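Long-range contacts in extracellular invertase (Aspergillus kawachii, PDB 5XH8), which probably hydrolyses sucrose and other beta-fructofuranosides and, with high transfructosylation activity, passes fructosyl units to sugar acceptors: residues I39-L44 and S318-G323; I343-L348 and G368-P373; V32-G37 and V56-D61. All coordinates share one frame; numbering follows the deposited sequence.

Contact 1 of 3, residues I39-L44 and S318-G323; sequences IGDPCL and SYAAAG. With NA (sodium ion), chain B.
A320 and A322 turn their CB methyls toward D41 and P42; these four residues carry most of the contact, and no direct hydrogen bond joins the strands. The A320 methyl lies against the carboxylate of D41, CB to D41 CG 3.6 Å, almost evenly shared between OD1 and OD2. D41 reaches it because its CG stands beside the backbone N and opposite the carbonyl carbon (chi1 -61°), and its OD2 is hydrogen-bonded to O2 of a glycerol, probably from the crystallisation liquor. P42 sits with its ring edge on the backbone beyond: CD is 3.3 Å from A320 O, and CG is 3.8 Å from the A322 methyl. The same methyl presses on P42 O at 3.2 Å. Strands 39-44 and 318-323 run nearly parallel, 20° apart, in the curled sheet that belongs to the five-bladed beta-propeller of family 32, yet they are not paired neighbours in it. A water ties them together instead, donating to P42 O at 2.7 Å and to A320 O at 2.9 Å. C43 points the other way, its side chain against I65. At the start of 318-323, S318 O binds the sodium ion at 2.4 Å, alongside a water and the backbone oxygens of H287, G315 and F316. S318 OG turns to D313 OD1, while Y319 extends its ring to place OH on E248 OE1 and meets H287 edge-to-face.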
loop_
_atom_site.group_PDB
_atom_site.type_symbol
_atom_site.label_atom_id
_atom_site.label_comp_id
_atom_site.label_asym_id
_atom_site.label_seq_id
_atom_site.Cartn_x
_atom_site.Cartn_y
_atom_site.Cartn_z
ATOM N N ILE A 39 -28.145 -2.945 -6.907
ATOM C CA ILE A 39 -27.152 -3.778 -7.507
ATOM C C ILE A 39 -26.268 -2.937 -8.395
ATOM O O ILE A 39 -26.757 -2.080 -9.183
ATOM C CB ILE A 39 -27.770 -5.001 -8.246
ATOM C CG1 ILE A 39 -26.645 -5.963 -8.690
ATOM C CG2 ILE A 39 -28.664 -4.570 -9.422
ATOM C CD1 ILE A 39 -27.111 -7.278 -9.276
ATOM N N GLY A 40 -24.959 -3.196 -8.274
ATOM C CA GLY A 40 -23.943 -2.579 -9.104
ATOM C C GLY A 40 -23.288 -3.632 -9.998
ATOM O O GLY A 40 -23.918 -4.613 -10.353
ATOM N N ASP A 41 -22.014 -3.418 -10.323
ATOM C CA ASP A 41 -21.256 -4.272 -11.262
ATOM C C ASP A 41 -21.344 -5.730 -10.828
ATOM O O ASP A 41 -21.107 -6.022 -9.638
ATOM C CB ASP A 41 -19.758 -3.943 -11.251
ATOM C CG ASP A 41 -19.426 -2.527 -11.659
ATOM O OD1 ASP A 41 -20.320 -1.660 -11.656
ATOM O OD2 ASP A 41 -18.224 -2.276 -11.948
ATOM N N PRO A 42 -21.652 -6.652 -11.760
ATOM C CA PRO A 42 -21.444 -8.042 -11.415
ATOM C C PRO A 42 -19.923 -8.314 -11.315
ATOM O O PRO A 42 -19.132 -7.584 -11.898
ATOM C CB PRO A 42 -22.078 -8.791 -12.582
ATOM C CG PRO A 42 -21.881 -7.866 -13.743
ATOM C CD PRO A 42 -22.057 -6.492 -13.170
ATOM N N CYS A 43 -19.545 -9.315 -10.531
ATOM C CA CYS A 43 -18.142 -9.710 -10.375
ATOM C C CYS A 43 -18.121 -11.000 -9.575
ATOM O O CYS A 43 -19.179 -11.582 -9.295
ATOM C CB CYS A 43 -17.311 -8.600 -9.678
ATOM S SG CYS A 43 -17.941 -8.073 -8.076
ATOM N N LEU A 44 -16.924 -11.495 -9.281
ATOM C CA LEU A 44 -16.715 -12.583 -8.325
ATOM C C LEU A 44 -17.204 -13.973 -8.792
ATOM O O LEU A 44 -17.004 -14.950 -8.059
ATOM C CB LEU A 44 -17.316 -12.199 -6.942
ATOM C CG LEU A 44 -17.274 -13.165 -5.743
ATOM C CD1 LEU A 44 -16.955 -12.452 -4.440
ATOM C CD2 LEU A 44 -18.570 -13.937 -5.607
ATOM N N SER A 318 -26.718 -0.187 -19.966
ATOM C CA SER A 318 -26.023 -1.458 -19.964
ATOM C C SER A 318 -24.531 -1.247 -19.855
ATOM O O SER A 318 -23.988 -0.450 -20.606
ATOM C CB SER A 318 -26.295 -2.213 -21.263
ATOM O OG SER A 318 -27.662 -2.499 -21.395
ATOM N N TYR A 319 -23.864 -1.970 -18.945
ATOM C CA TYR A 319 -22.452 -1.718 -18.637
ATOM C C TYR A 319 -21.821 -2.817 -17.781
ATOM O O TYR A 319 -22.504 -3.742 -17.360
ATOM C CB TYR A 319 -22.314 -0.358 -17.933
ATOM C CG TYR A 319 -20.948 0.293 -18.012
ATOM C CD1 TYR A 319 -20.357 0.588 -19.254
ATOM C CD2 TYR A 319 -20.269 0.681 -16.852
ATOM C CE1 TYR A 319 -19.136 1.210 -19.330
ATOM C CE2 TYR A 319 -19.029 1.272 -16.925
ATOM C CZ TYR A 319 -18.466 1.552 -18.168
ATOM O OH TYR A 319 -17.215 2.130 -18.277
ATOM N N ALA A 320 -20.498 -2.734 -17.601
ATOM C CA ALA A 320 -19.798 -3.424 -16.511
ATOM C C ALA A 320 -19.914 -4.921 -16.554
ATOM O O ALA A 320 -19.934 -5.552 -15.502
ATOM C CB ALA A 320 -20.296 -2.904 -15.155
ATOM N N ALA A 321 -19.977 -5.513 -17.750
ATOM C CA ALA A 321 -20.213 -6.951 -17.836
ATOM C C ALA A 321 -19.122 -7.767 -17.157
ATOM O O ALA A 321 -17.932 -7.454 -17.272
ATOM C CB ALA A 321 -20.408 -7.391 -19.267
ATOM N N ALA A 322 -19.550 -8.786 -16.420
ATOM C CA ALA A 322 -18.663 -9.754 -15.847
ATOM C C ALA A 322 -19.121 -11.125 -16.266
ATOM O O ALA A 322 -20.264 -11.540 -16.021
ATOM C CB ALA A 322 -18.637 -9.670 -14.331
ATOM N N GLY A 323 -18.160 -11.866 -16.783
ATOM C CA GLY A 323 -18.362 -13.196 -17.316
ATOM C C GLY A 323 -17.340 -14.137 -16.714
ATOM O O GLY A 323 -16.392 -13.709 -16.057
HETATM NA NA NA B . -24.233 1.319 -22.186
HETATM O O HOH W 1 -17.691 -6.336 -13.796
HETATM O O HOH W 2 -23.508 0.166 -24.182
#

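Contact 2 of 3, residues I343-L348 and G368-P373; sequences ISYVWL and GTLLLP
I343 lies beside P373, both side chains pointing the same way, with I343 CG2 3.7 Å from P373 CB. S344 contributes its carbonyl: a water donates to S344 O and to L372 O (2.7 Å from the water), and accepts from V346 N. Y345 follows, with CG beside its backbone N (chi1 -66°), which lays one ring face against P373; CZ is 3.6 Å from P373 CB. L370 CD1 comes to Y345 CB and CD2 from a roughly perpendicular direction, and the phenol OH is hydrogen-bonded to Y76 OH. V346 O takes the amide of L371 at 2.8 Å, almost perfectly straight at 176°. The V346 CG1 branch, anti to the backbone N, slants across L371 and touches its CD1 at 3.7 Å. W347 forms a non-hydrogen-bonded antiparallel pair with L370, and its NE1 is hydrogen-bonded to I39 O. L348 and T369 make the next, hydrogen-bonded pair: L348 N to T369 O is 2.9 Å, T369 N to L348 O 3.2 Å. L348 CB also packs on L371 CD2 at 3.7 Å. The antiparallel pairing in this propeller sheet is thus direct at L348 and V346; beyond them the water links S344 O, V346 N and L372 O, so these polar backbone atoms are satisfied among largely apolar side chains.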
loop_
_atom_site.group_PDB
_atom_site.type_symbol
_atom_site.label_atom_id
_atom_site.label_comp_id
_atom_site.label_asym_id
_atom_site.label_seq_id
_atom_site.Cartn_x
_atom_site.Cartn_y
_atom_site.Cartn_z
ATOM N N ILE A 343 -19.962 -17.525 -19.858
ATOM C CA ILE A 343 -21.243 -16.919 -19.513
ATOM C C ILE A 343 -20.962 -15.505 -19.024
ATOM O O ILE A 343 -20.162 -15.325 -18.091
ATOM C CB ILE A 343 -21.939 -17.733 -18.410
ATOM C CG1 ILE A 343 -22.042 -19.227 -18.793
ATOM C CG2 ILE A 343 -23.293 -17.107 -18.034
ATOM C CD1 ILE A 343 -22.739 -19.514 -20.117
ATOM N N SER A 344 -21.590 -14.511 -19.656
ATOM C CA SER A 344 -21.481 -13.102 -19.281
ATOM C C SER A 344 -22.823 -12.523 -18.786
ATOM O O SER A 344 -23.881 -12.701 -19.435
ATOM C CB SER A 344 -21.033 -12.280 -20.482
ATOM O OG SER A 344 -20.698 -10.969 -20.086
ATOM N N TYR A 345 -22.764 -11.855 -17.631
ATOM C CA TYR A 345 -23.854 -11.052 -17.091
ATOM C C TYR A 345 -23.522 -9.588 -17.272
ATOM O O TYR A 345 -22.555 -9.069 -16.696
ATOM C CB TYR A 345 -24.069 -11.321 -15.593
ATOM C CG TYR A 345 -24.542 -12.699 -15.255
ATOM C CD1 TYR A 345 -23.637 -13.757 -15.140
ATOM C CD2 TYR A 345 -25.883 -12.960 -15.025
ATOM C CE1 TYR A 345 -24.066 -15.038 -14.837
ATOM C CE2 TYR A 345 -26.329 -14.225 -14.707
ATOM C CZ TYR A 345 -25.421 -15.271 -14.619
ATOM O OH TYR A 345 -25.843 -16.536 -14.309
ATOM N N VAL A 346 -24.340 -8.913 -18.054
ATOM C CA VAL A 346 -24.286 -7.470 -18.214
ATOM C C VAL A 346 -25.104 -6.788 -17.108
ATOM O O VAL A 346 -26.152 -7.280 -16.735
ATOM C CB VAL A 346 -24.868 -7.077 -19.583
ATOM C CG1 VAL A 346 -24.903 -5.555 -19.774
ATOM C CG2 VAL A 346 -24.052 -7.724 -20.696
ATOM N N TRP A 347 -24.620 -5.656 -16.610
ATOM C CA TRP A 347 -25.345 -4.861 -15.623
ATOM C C TRP A 347 -26.282 -3.906 -16.347
ATOM O O TRP A 347 -25.873 -3.269 -17.311
ATOM C CB TRP A 347 -24.359 -4.030 -14.797
ATOM C CG TRP A 347 -24.898 -3.112 -13.738
ATOM C CD1 TRP A 347 -25.869 -3.383 -12.834
ATOM C CD2 TRP A 347 -24.440 -1.785 -13.453
ATOM N NE1 TRP A 347 -26.049 -2.313 -12.002
ATOM C CE2 TRP A 347 -25.187 -1.314 -12.361
ATOM C CE3 TRP A 347 -23.471 -0.945 -14.021
ATOM C CZ2 TRP A 347 -24.999 -0.043 -11.815
ATOM C CZ3 TRP A 347 -23.288 0.320 -13.485
ATOM C CH2 TRP A 347 -24.045 0.760 -12.394
ATOM N N LEU A 348 -27.505 -3.776 -15.842
ATOM C CA LEU A 348 -28.430 -2.722 -16.272
ATOM C C LEU A 348 -28.654 -1.805 -15.083
ATOM O O LEU A 348 -29.438 -2.117 -14.170
ATOM C CB LEU A 348 -29.756 -3.321 -16.759
ATOM C CG LEU A 348 -30.747 -2.338 -17.433
ATOM C CD1 LEU A 348 -30.164 -1.851 -18.745
ATOM C CD2 LEU A 348 -32.130 -2.973 -17.662
ATOM N N GLY A 368 -31.722 -1.375 -10.120
ATOM C CA GLY A 368 -30.899 -2.151 -11.006
ATOM C C GLY A 368 -31.211 -3.642 -11.105
ATOM O O GLY A 368 -31.902 -4.240 -10.258
ATOM N N THR A 369 -30.645 -4.242 -12.144
ATOM C CA THR A 369 -30.678 -5.679 -12.325
ATOM C C THR A 369 -29.470 -6.082 -13.145
ATOM O O THR A 369 -28.847 -5.224 -13.777
ATOM C CB THR A 369 -31.970 -6.116 -13.044
ATOM O OG1 THR A 369 -32.067 -7.540 -13.059
ATOM C CG2 THR A 369 -32.010 -5.597 -14.471
ATOM N N LEU A 370 -29.133 -7.377 -13.110
ATOM C CA LEU A 370 -28.291 -7.945 -14.140
ATOM C C LEU A 370 -29.206 -8.383 -15.267
ATOM O O LEU A 370 -30.385 -8.721 -15.037
ATOM C CB LEU A 370 -27.509 -9.164 -13.631
ATOM C CG LEU A 370 -26.588 -8.959 -12.434
ATOM C CD1 LEU A 370 -25.659 -10.160 -12.253
ATOM C CD2 LEU A 370 -25.787 -7.680 -12.574
ATOM N N LEU A 371 -28.666 -8.389 -16.477
ATOM C CA LEU A 371 -29.378 -8.974 -17.617
ATOM C C LEU A 371 -29.276 -10.509 -17.602
ATOM O O LEU A 371 -28.579 -11.109 -16.757
ATOM C CB LEU A 371 -28.849 -8.376 -18.912
ATOM C CG LEU A 371 -28.972 -6.846 -18.976
ATOM C CD1 LEU A 371 -28.482 -6.351 -20.332
ATOM C CD2 LEU A 371 -30.404 -6.396 -18.730
ATOM N N LEU A 372 -30.020 -11.156 -18.497
ATOM C CA LEU A 372 -30.017 -12.605 -18.580
ATOM C C LEU A 372 -28.569 -13.101 -18.853
ATOM O O LEU A 372 -27.827 -12.456 -19.590
ATOM C CB LEU A 372 -30.908 -13.089 -19.738
ATOM C CG LEU A 372 -32.392 -12.708 -19.731
ATOM C CD1 LEU A 372 -32.976 -13.028 -21.099
ATOM C CD2 LEU A 372 -33.106 -13.412 -18.588
ATOM N N PRO A 373 -28.177 -14.235 -18.262
ATOM C CA PRO A 373 -26.853 -14.761 -18.580
ATOM C C PRO A 373 -26.764 -15.014 -20.070
ATOM O O PRO A 373 -27.733 -15.541 -20.657
ATOM C CB PRO A 373 -26.796 -16.084 -17.808
ATOM C CG PRO A 373 -28.224 -16.445 -17.528
ATOM C CD PRO A 373 -28.932 -15.130 -17.372
HETATM O O HOH W 3 -25.811 -10.742 -19.789
#

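Contact 3 of 3, residues V32-G37 and V56-D61; sequences VLPPNG and VGFLHD. With ACT (acetate ion), chain I.
The loop 32-37 runs beside strand 56-60 without pairing to it, the two backbones drawing in from 8.9 Å between V32 CA and V56 CA to 6.3 Å between G37 CA and D61 CA. This is part of the beta-propeller, where the chain leading into strand 37-47 covers side chains of the following strand, 54-60. V32 begins the row: its CG1, anti to the backbone N (chi1 171°), slants onto the F58 ring with CG1 3.9 Å from CE2. P34 spans two aromatic side chains, its CB 4.1 Å from F58 CE1 and 3.5 Å from H60 CE1, where it lies over one face of the imidazole. D61 OD2 stands above the opposite face. H60 is held at its edge as well. N36 O approaches CE1 near the ring plane, ND1 is hydrogen-bonded to Q38 O, and NE2 donates to an acetate ion, at 3.0 Å to OXT and in a weaker bond to O. With both ring nitrogens facing acceptors, the histidine is probably protonated and positively charged, which would suit the carboxylates around it. D61 OD1 binds Q38 N and lies close to G37 CA, whose positive phi suits glycine. A water donates to N36 OD1 and to D61 OD2, the latter 2.6 Å from the water oxygen.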
loop_
_atom_site.group_PDB
_atom_site.type_symbol
_atom_site.label_atom_id
_atom_site.label_comp_id
_atom_site.label_asym_id
_atom_site.label_seq_id
_atom_site.Cartn_x
_atom_site.Cartn_y
_atom_site.Cartn_z
ATOM N N VAL A 32 -31.399 -11.885 -12.404
ATOM C CA VAL A 32 -30.557 -11.819 -11.198
ATOM C C VAL A 32 -30.533 -10.396 -10.632
ATOM O O VAL A 32 -30.062 -9.464 -11.278
ATOM C CB VAL A 32 -29.098 -12.316 -11.472
ATOM C CG1 VAL A 32 -28.174 -12.044 -10.274
ATOM C CG2 VAL A 32 -29.121 -13.778 -11.797
ATOM N N LEU A 33 -31.047 -10.261 -9.414
ATOM C CA LEU A 33 -30.965 -9.036 -8.666
ATOM C C LEU A 33 -31.109 -9.400 -7.179
ATOM O O LEU A 33 -31.646 -10.450 -6.862
ATOM C CB LEU A 33 -32.041 -8.032 -9.149
ATOM C CG LEU A 33 -33.498 -8.156 -8.714
ATOM C CD1 LEU A 33 -34.289 -6.968 -9.263
ATOM C CD2 LEU A 33 -34.139 -9.479 -9.148
ATOM N N PRO A 34 -30.642 -8.538 -6.267
ATOM C CA PRO A 34 -30.710 -8.886 -4.839
ATOM C C PRO A 34 -32.152 -8.946 -4.314
ATOM O O PRO A 34 -33.088 -8.530 -5.020
ATOM C CB PRO A 34 -29.920 -7.754 -4.158
ATOM C CG PRO A 34 -29.939 -6.630 -5.147
ATOM C CD PRO A 34 -29.984 -7.253 -6.494
ATOM N N PRO A 35 -32.330 -9.451 -3.075
ATOM C CA PRO A 35 -33.667 -9.485 -2.481
ATOM C C PRO A 35 -34.319 -8.110 -2.403
ATOM O O PRO A 35 -35.529 -8.004 -2.574
ATOM C CB PRO A 35 -33.428 -10.094 -1.096
ATOM C CG PRO A 35 -32.192 -10.914 -1.270
ATOM C CD PRO A 35 -31.334 -10.080 -2.191
ATOM N N ASN A 36 -33.508 -7.072 -2.209
ATOM C CA ASN A 36 -33.958 -5.680 -2.294
ATOM C C ASN A 36 -32.747 -4.793 -2.461
ATOM O O ASN A 36 -31.621 -5.298 -2.493
ATOM C CB ASN A 36 -34.690 -5.301 -1.013
ATOM C CG ASN A 36 -33.862 -5.603 0.230
ATOM O OD1 ASN A 36 -32.687 -5.250 0.335
ATOM N ND2 ASN A 36 -34.464 -6.304 1.150
ATOM N N GLY A 37 -32.961 -3.475 -2.544
ATOM C CA GLY A 37 -31.858 -2.531 -2.606
ATOM C C GLY A 37 -31.150 -2.525 -3.963
ATOM O O GLY A 37 -31.690 -2.943 -4.989
ATOM N N VAL A 56 -22.542 -16.662 -8.726
ATOM C CA VAL A 56 -22.587 -15.321 -9.291
ATOM C C VAL A 56 -22.397 -14.276 -8.168
ATOM O O VAL A 56 -22.808 -14.498 -7.027
ATOM C CB VAL A 56 -23.897 -15.025 -10.085
ATOM C CG1 VAL A 56 -24.081 -15.999 -11.239
ATOM C CG2 VAL A 56 -25.119 -15.064 -9.185
ATOM N N GLY A 57 -21.804 -13.136 -8.494
ATOM C CA GLY A 57 -21.543 -12.076 -7.523
ATOM C C GLY A 57 -21.898 -10.739 -8.136
ATOM O O GLY A 57 -22.012 -10.617 -9.358
ATOM N N PHE A 58 -22.075 -9.744 -7.286
ATOM C CA PHE A 58 -22.391 -8.377 -7.722
ATOM C C PHE A 58 -22.208 -7.400 -6.569
ATOM O O PHE A 58 -22.430 -7.752 -5.414
ATOM C CB PHE A 58 -23.818 -8.267 -8.308
ATOM C CG PHE A 58 -24.848 -9.013 -7.520
ATOM C CD1 PHE A 58 -25.414 -8.450 -6.389
ATOM C CD2 PHE A 58 -25.225 -10.288 -7.889
ATOM C CE1 PHE A 58 -26.345 -9.163 -5.633
ATOM C CE2 PHE A 58 -26.153 -10.997 -7.155
ATOM C CZ PHE A 58 -26.712 -10.442 -6.014
ATOM N N LEU A 59 -21.788 -6.179 -6.891
ATOM C CA LEU A 59 -21.791 -5.084 -5.913
ATOM C C LEU A 59 -23.217 -4.864 -5.428
ATOM O O LEU A 59 -24.162 -5.013 -6.199
ATOM C CB LEU A 59 -21.255 -3.795 -6.532
ATOM C CG LEU A 59 -19.802 -3.805 -7.036
ATOM C CD1 LEU A 59 -19.351 -2.388 -7.290
ATOM C CD2 LEU A 59 -18.867 -4.497 -6.057
ATOM N N HIS A 60 -23.368 -4.580 -4.134
ATOM C CA HIS A 60 -24.681 -4.477 -3.500
ATOM C C HIS A 60 -24.654 -3.307 -2.517
ATOM O O HIS A 60 -23.817 -3.249 -1.602
ATOM C CB HIS A 60 -25.054 -5.793 -2.809
ATOM C CG HIS A 60 -26.410 -5.804 -2.185
ATOM N ND1 HIS A 60 -27.497 -5.164 -2.750
ATOM C CD2 HIS A 60 -26.873 -6.422 -1.073
ATOM C CE1 HIS A 60 -28.567 -5.393 -2.017
ATOM N NE2 HIS A 60 -28.221 -6.145 -0.992
ATOM N N ASP A 61 -25.527 -2.336 -2.778
ATOM C CA ASP A 61 -25.739 -1.163 -1.916
ATOM C C ASP A 61 -24.483 -0.337 -1.674
ATOM O O ASP A 61 -24.336 0.302 -0.638
ATOM C CB ASP A 61 -26.389 -1.606 -0.608
ATOM C CG ASP A 61 -27.868 -1.987 -0.801
ATOM O OD1 ASP A 61 -28.538 -1.323 -1.608
ATOM O OD2 ASP A 61 -28.350 -2.939 -0.163
HETATM C C ACT I . -30.198 -7.643 1.331
HETATM O O ACT I . -30.777 -7.427 0.203
HETATM O OXT ACT I . -29.110 -7.089 1.685
HETATM C CH3 ACT I . -30.743 -8.594 2.344
HETATM O O HOH W 4 -30.807 -3.227 0.650
#

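How the contacts relate
All three contacts reach one curled sheet of the propeller. Their centres lie about 7 Å (contacts 1 and 2), 10 Å (1 and 3) and 11 Å (2 and 3) apart. Strand 37-47 sits between 54-60 and 366-385, which pairs on to 341-348 and then 318-326; contact 1 joins segments 274 residues apart, on strands that are not neighbours in the sheet. Along the sequence contact 3 closes before contact 2 opens, contact 1 also closes before contact 2 opens, and contacts 1 and 3 interleave. N-terminal strands and the last propeller strands thus share one sheet, consistent with the closure of a propeller ring.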